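Local atomic coordinates of jacalin-type lectin domain-containing protein (Musa acuminata, PDB entry 7KMU), a protein that binds mannose-containing sugars as a jacalin-related lectin and is known for antiviral and mitogenic activity. Residues S16-G21 / G126-F131; A39-F44 / T52-G57. One frame throughout, in Å; residues are numbered along the deposited sequence. Where two conformers were deposited one is given.

Contact 1. Residues S16-G21 / G126-F131; sequences SEWDMG and GRAGSF. With EDO (1,2-ethanediol), chain E.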
# COMPACT_ATOMS: atom_id res chain seq x y z
N SER B 16 9.53 -15.01 12.37
CA SER B 16 9.15 -14.40 13.64
C SER B 16 8.81 -12.93 13.40
O SER B 16 9.48 -12.28 12.58
CB SER B 16 10.30 -14.49 14.64
OG SER B 16 10.64 -15.84 14.89
N GLU B 17 7.82 -12.39 14.10
CA GLU B 17 7.46 -10.97 13.95
C GLU B 17 8.59 -10.06 14.43
O GLU B 17 9.25 -10.34 15.43
CB GLU B 17 6.18 -10.66 14.74
CG GLU B 17 4.94 -11.31 14.17
CD GLU B 17 3.66 -10.99 14.92
OE1 GLU B 17 3.13 -9.87 14.74
OE2 GLU B 17 3.19 -11.86 15.69
N TRP B 18 8.79 -8.95 13.70
CA TRP B 18 9.69 -7.88 14.09
C TRP B 18 9.01 -6.54 13.83
O TRP B 18 8.12 -6.43 12.98
CB TRP B 18 11.05 -7.96 13.40
CG TRP B 18 11.02 -7.94 11.91
CD1 TRP B 18 10.95 -9.02 11.08
CD2 TRP B 18 11.15 -6.79 11.05
NE1 TRP B 18 11.03 -8.62 9.77
CE2 TRP B 18 11.16 -7.26 9.72
CE3 TRP B 18 11.28 -5.42 11.28
CZ2 TRP B 18 11.25 -6.40 8.62
CZ3 TRP B 18 11.41 -4.56 10.20
CH2 TRP B 18 11.42 -5.06 8.88
N ASP B 19 9.42 -5.53 14.58
CA ASP B 19 8.81 -4.22 14.50
C ASP B 19 9.77 -3.17 15.04
O ASP B 19 10.11 -3.16 16.23
CB ASP B 19 7.48 -4.22 15.29
CG ASP B 19 6.61 -2.99 15.12
OD1 ASP B 19 7.08 -2.00 14.53
OD2 ASP B 19 5.46 -3.02 15.60
N MET B 20 10.24 -2.31 14.14
CA MET B 20 11.18 -1.23 14.43
C MET B 20 10.48 -0.06 15.13
O MET B 20 11.12 0.72 15.84
CB MET B 20 11.70 -0.75 13.06
CG MET B 20 12.85 0.16 13.08
SD MET B 20 12.85 1.02 11.48
CE MET B 20 12.62 2.67 12.08
N GLY B 21 9.18 0.07 14.88
CA GLY B 21 8.40 1.22 15.31
C GLY B 21 8.64 2.40 14.38
O GLY B 21 9.49 2.35 13.48
N GLY B 126 7.62 -6.44 10.09
CA GLY B 126 7.47 -7.59 9.21
C GLY B 126 7.70 -8.90 9.92
O GLY B 126 7.48 -8.99 11.13
N ARG B 127 8.13 -9.90 9.15
CA ARG B 127 8.46 -11.24 9.66
C ARG B 127 9.82 -11.62 9.09
O ARG B 127 10.14 -11.21 7.97
CB ARG B 127 7.40 -12.26 9.24
CG ARG B 127 5.99 -11.95 9.77
CD ARG B 127 5.02 -13.07 9.48
NE ARG B 127 5.27 -14.24 10.32
CZ ARG B 127 4.63 -14.50 11.46
NH1 ARG B 127 3.69 -13.68 11.91
NH2 ARG B 127 4.91 -15.60 12.15
N ALA B 128 10.62 -12.36 9.84
CA ALA B 128 11.96 -12.76 9.37
C ALA B 128 12.45 -13.98 10.09
O ALA B 128 12.06 -14.22 11.22
CB ALA B 128 12.96 -11.62 9.58
N GLY B 129 13.32 -14.72 9.42
CA GLY B 129 13.96 -15.91 9.99
C GLY B 129 15.33 -15.98 9.33
O GLY B 129 16.18 -15.13 9.60
N SER B 130 15.50 -16.93 8.39
CA SER B 130 16.73 -16.98 7.59
C SER B 130 16.71 -15.79 6.62
O SER B 130 17.77 -15.27 6.24
CB SER B 130 16.76 -18.24 6.74
OG SER B 130 16.44 -19.38 7.52
N PHE B 131 15.50 -15.39 6.19
CA PHE B 131 15.30 -14.32 5.21
C PHE B 131 14.23 -13.35 5.65
O PHE B 131 13.70 -13.48 6.76
CB PHE B 131 14.90 -14.94 3.85
CG PHE B 131 15.65 -16.20 3.48
CD1 PHE B 131 17.04 -16.19 3.33
CD2 PHE B 131 14.98 -17.40 3.30
CE1 PHE B 131 17.74 -17.36 3.03
CE2 PHE B 131 15.69 -18.58 2.98
CZ PHE B 131 17.06 -18.54 2.87
C1 EDO E . 12.61 -17.87 6.21
O1 EDO E . 12.97 -16.67 6.89
C2 EDO E . 12.04 -18.94 7.17
O2 EDO E . 10.80 -18.53 7.71
O HOH W 1 2.52 -14.30 14.50

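Contact 2. Residues A39-F44 / T52-G57; sequences AIEITF and TQHYGG. With EDO (1,2-ethanediol), chain F.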
# COMPACT_ATOMS: atom_id res chain seq x y z
N ALA B 39 18.09 -9.93 4.30
CA ALA B 39 18.03 -9.10 5.49
C ALA B 39 17.83 -7.64 5.19
O ALA B 39 18.16 -7.14 4.10
CB ALA B 39 19.32 -9.29 6.30
N ILE B 40 17.33 -6.92 6.20
CA ILE B 40 17.20 -5.47 6.17
C ILE B 40 17.69 -4.97 7.51
O ILE B 40 17.33 -5.53 8.55
CB ILE B 40 15.78 -4.96 5.77
CG1 ILE B 40 15.77 -3.42 5.56
CG2 ILE B 40 14.68 -5.42 6.75
CD1 ILE B 40 14.52 -2.84 4.82
N GLU B 41 18.55 -3.97 7.48
CA GLU B 41 19.09 -3.37 8.69
C GLU B 41 18.83 -1.87 8.60
O GLU B 41 19.09 -1.26 7.57
CB GLU B 41 20.60 -3.67 8.78
CG GLU B 41 21.24 -3.14 10.05
CD GLU B 41 22.74 -3.35 10.05
OE1 GLU B 41 23.47 -2.40 9.70
OE2 GLU B 41 23.18 -4.47 10.40
N ILE B 42 18.27 -1.28 9.67
CA ILE B 42 17.94 0.14 9.67
C ILE B 42 18.62 0.84 10.82
O ILE B 42 18.57 0.34 11.95
CB ILE B 42 16.39 0.39 9.73
CG1 ILE B 42 15.60 -0.44 8.69
CG2 ILE B 42 16.06 1.88 9.58
CD1 ILE B 42 14.95 -1.70 9.27
N THR B 43 19.24 1.98 10.54
CA THR B 43 19.79 2.85 11.57
C THR B 43 18.84 4.04 11.60
O THR B 43 18.57 4.68 10.56
CB THR B 43 21.24 3.25 11.28
OG1 THR B 43 22.05 2.09 11.37
CG2 THR B 43 21.77 4.29 12.29
N PHE B 44 18.28 4.33 12.77
CA PHE B 44 17.29 5.37 12.91
C PHE B 44 17.43 6.11 14.23
O PHE B 44 18.01 5.57 15.18
CB PHE B 44 15.88 4.76 12.78
CG PHE B 44 15.58 3.72 13.83
CD1 PHE B 44 15.92 2.39 13.62
CD2 PHE B 44 14.94 4.06 15.01
CE1 PHE B 44 15.66 1.42 14.59
CE2 PHE B 44 14.68 3.09 15.99
CZ PHE B 44 15.02 1.78 15.76
N THR B 52 20.71 0.80 15.66
CA THR B 52 20.74 -0.05 14.49
C THR B 52 20.04 -1.35 14.81
O THR B 52 20.34 -1.98 15.83
CB THR B 52 22.19 -0.28 14.02
OG1 THR B 52 22.82 0.98 13.77
CG2 THR B 52 22.28 -1.12 12.76
N GLN B 53 19.09 -1.73 13.96
CA GLN B 53 18.39 -2.98 14.14
C GLN B 53 18.50 -3.79 12.87
O GLN B 53 18.21 -3.26 11.79
CB GLN B 53 16.92 -2.76 14.51
CG GLN B 53 16.69 -2.14 15.89
CD GLN B 53 16.92 -3.10 17.05
OE1 GLN B 53 17.04 -4.33 16.89
NE2 GLN B 53 16.97 -2.56 18.25
N HIS B 54 18.88 -5.07 12.99
CA HIS B 54 19.03 -6.01 11.88
C HIS B 54 17.94 -7.06 11.96
O HIS B 54 17.71 -7.65 13.03
CB HIS B 54 20.42 -6.69 11.97
CG HIS B 54 20.75 -7.60 10.83
ND1 HIS B 54 20.25 -8.90 10.76
CD2 HIS B 54 21.56 -7.38 9.77
CE1 HIS B 54 20.76 -9.41 9.65
NE2 HIS B 54 21.54 -8.53 9.02
N TYR B 55 17.29 -7.32 10.82
CA TYR B 55 16.23 -8.31 10.69
C TYR B 55 16.58 -9.25 9.55
O TYR B 55 17.08 -8.80 8.52
CB TYR B 55 14.88 -7.62 10.45
CG TYR B 55 14.59 -6.55 11.48
CD1 TYR B 55 14.24 -6.89 12.78
CD2 TYR B 55 14.74 -5.19 11.18
CE1 TYR B 55 14.01 -5.91 13.75
CE2 TYR B 55 14.50 -4.21 12.14
CZ TYR B 55 14.14 -4.58 13.42
OH TYR B 55 13.88 -3.61 14.38
N GLY B 56 16.36 -10.54 9.76
CA GLY B 56 16.69 -11.56 8.76
C GLY B 56 17.99 -12.28 9.06
O GLY B 56 18.56 -12.15 10.15
N GLY B 57 18.46 -13.03 8.07
CA GLY B 57 19.65 -13.87 8.18
C GLY B 57 20.97 -13.23 7.83
O GLY B 57 21.10 -12.01 7.77
C1 EDO F . 21.88 0.59 8.29
O1 EDO F . 22.28 0.14 9.55
C2 EDO F . 23.14 0.72 7.41
O2 EDO F . 23.98 1.78 7.87

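Contact 1. Residues S16-G21 / G126-F131
W18 lies across G126, a clear example of an indole that uses a glycine strand residue as its floor. Its side chain leaves the backbone with CG between N and the carbonyl carbon (chi1 58°), a rotation that lays the ring back over the neighbouring strand. From CB outward, CG passes above the carbonyl of G126, and CD1 comes within 3.5 Å of G126 C. NE1 reaches the backbone of the next residue, giving a weak hydrogen bond to R127 O (3.3 Å) near the ring plane, and also lies 3.6 Å from A128 CB. Farther along, CE2 and CZ2 extend over G126 N and CA; G126 CA makes a CH-pi contact over the face of the five-membered ring. The backbones pair antiparallel, and W18 and G126 bond in both directions, W18 N to G126 O at 2.9 Å. On the other sheet face, E17 and R127 stay short of a salt bridge, OE2 to NH1 being 4.2 Å; a water links them, while R127 NE turns to G14 O. Beyond A128, F131 N donates to O1 of an ethanediol (2.9 Å), which also bonds D133. The sequence from G129 to D133, a loop running into the next strand, matches the GXXXD sugar-binding motif of jacalin-related lectins, here occupied by an ethanediol, probably from the crystallisation liquor, where a sugar hydroxyl would be expected to bind.

Contact 2. Residues A39-F44 / T52-G57
T43 OG1 is gripped from two directions: it shares a hydrogen bond with T52 OG1 (2.8 Å) and meets O1 of an ethanediol at 2.7 Å. That same O1 donates to E41 OE1 (2.8 Å), so the diol bridges two side chains of one strand, with S28 of the adjoining strand as a further partner. E41 reaches it with a fully stretched chain, CG trans to the backbone N (chi1 -177°), which extends the carboxylate out over the polar face, between T52 and H54. There OE1 brushes T52 CG2, while OE2 comes to the edge of the H54 imidazole, 3.4 Å from CD2 and near the ring plane, the two planes turned 65° apart. The far end of the same ring, NE2, rests against A39 CB (3.6 Å).

The opposite sheet face is mostly apolar. I42 CD1 approaches the edge of the Y55 ring, 3.8 Å from CE2, the two side chains crossing at about a right angle, and Q53 CG meets the edge of the F44 ring at CE1. Backbone bonds tie I40 to Y55 and I42 to Q53 in both directions, I40 O accepting from Y55 N at 2.9 Å. E41 and H54 form the non-hydrogen-bonded pair between these two bonded pairs, which places both side chains on the polar face. The hairpin 37-46/49-56 forms part of one of the three four-stranded antiparallel sheets of the jacalin-type beta-prism fold.

Contacts 1 and 2 belong to different sheets of the prism, and their centres lie about 9 Å apart. They meet through the faces turned inward: the W18 and Y55 rings stack, with W18 CB 3.4 Å from Y55 CD1, and M20 CG reaches F44 CE1 at 3.4 Å. Two further touches lie along the seam, A128 CB to G56 N at 3.6 Å and M20 CA to Y55 OH at 3.6 Å. Thus the indole that lies over G126 in contact 1 also borders the tyrosine of contact 2, joining the two sheets. The diol in the presumed sugar loop belongs to contact 1, whereas that of contact 2 lies on the polar face of its hairpin.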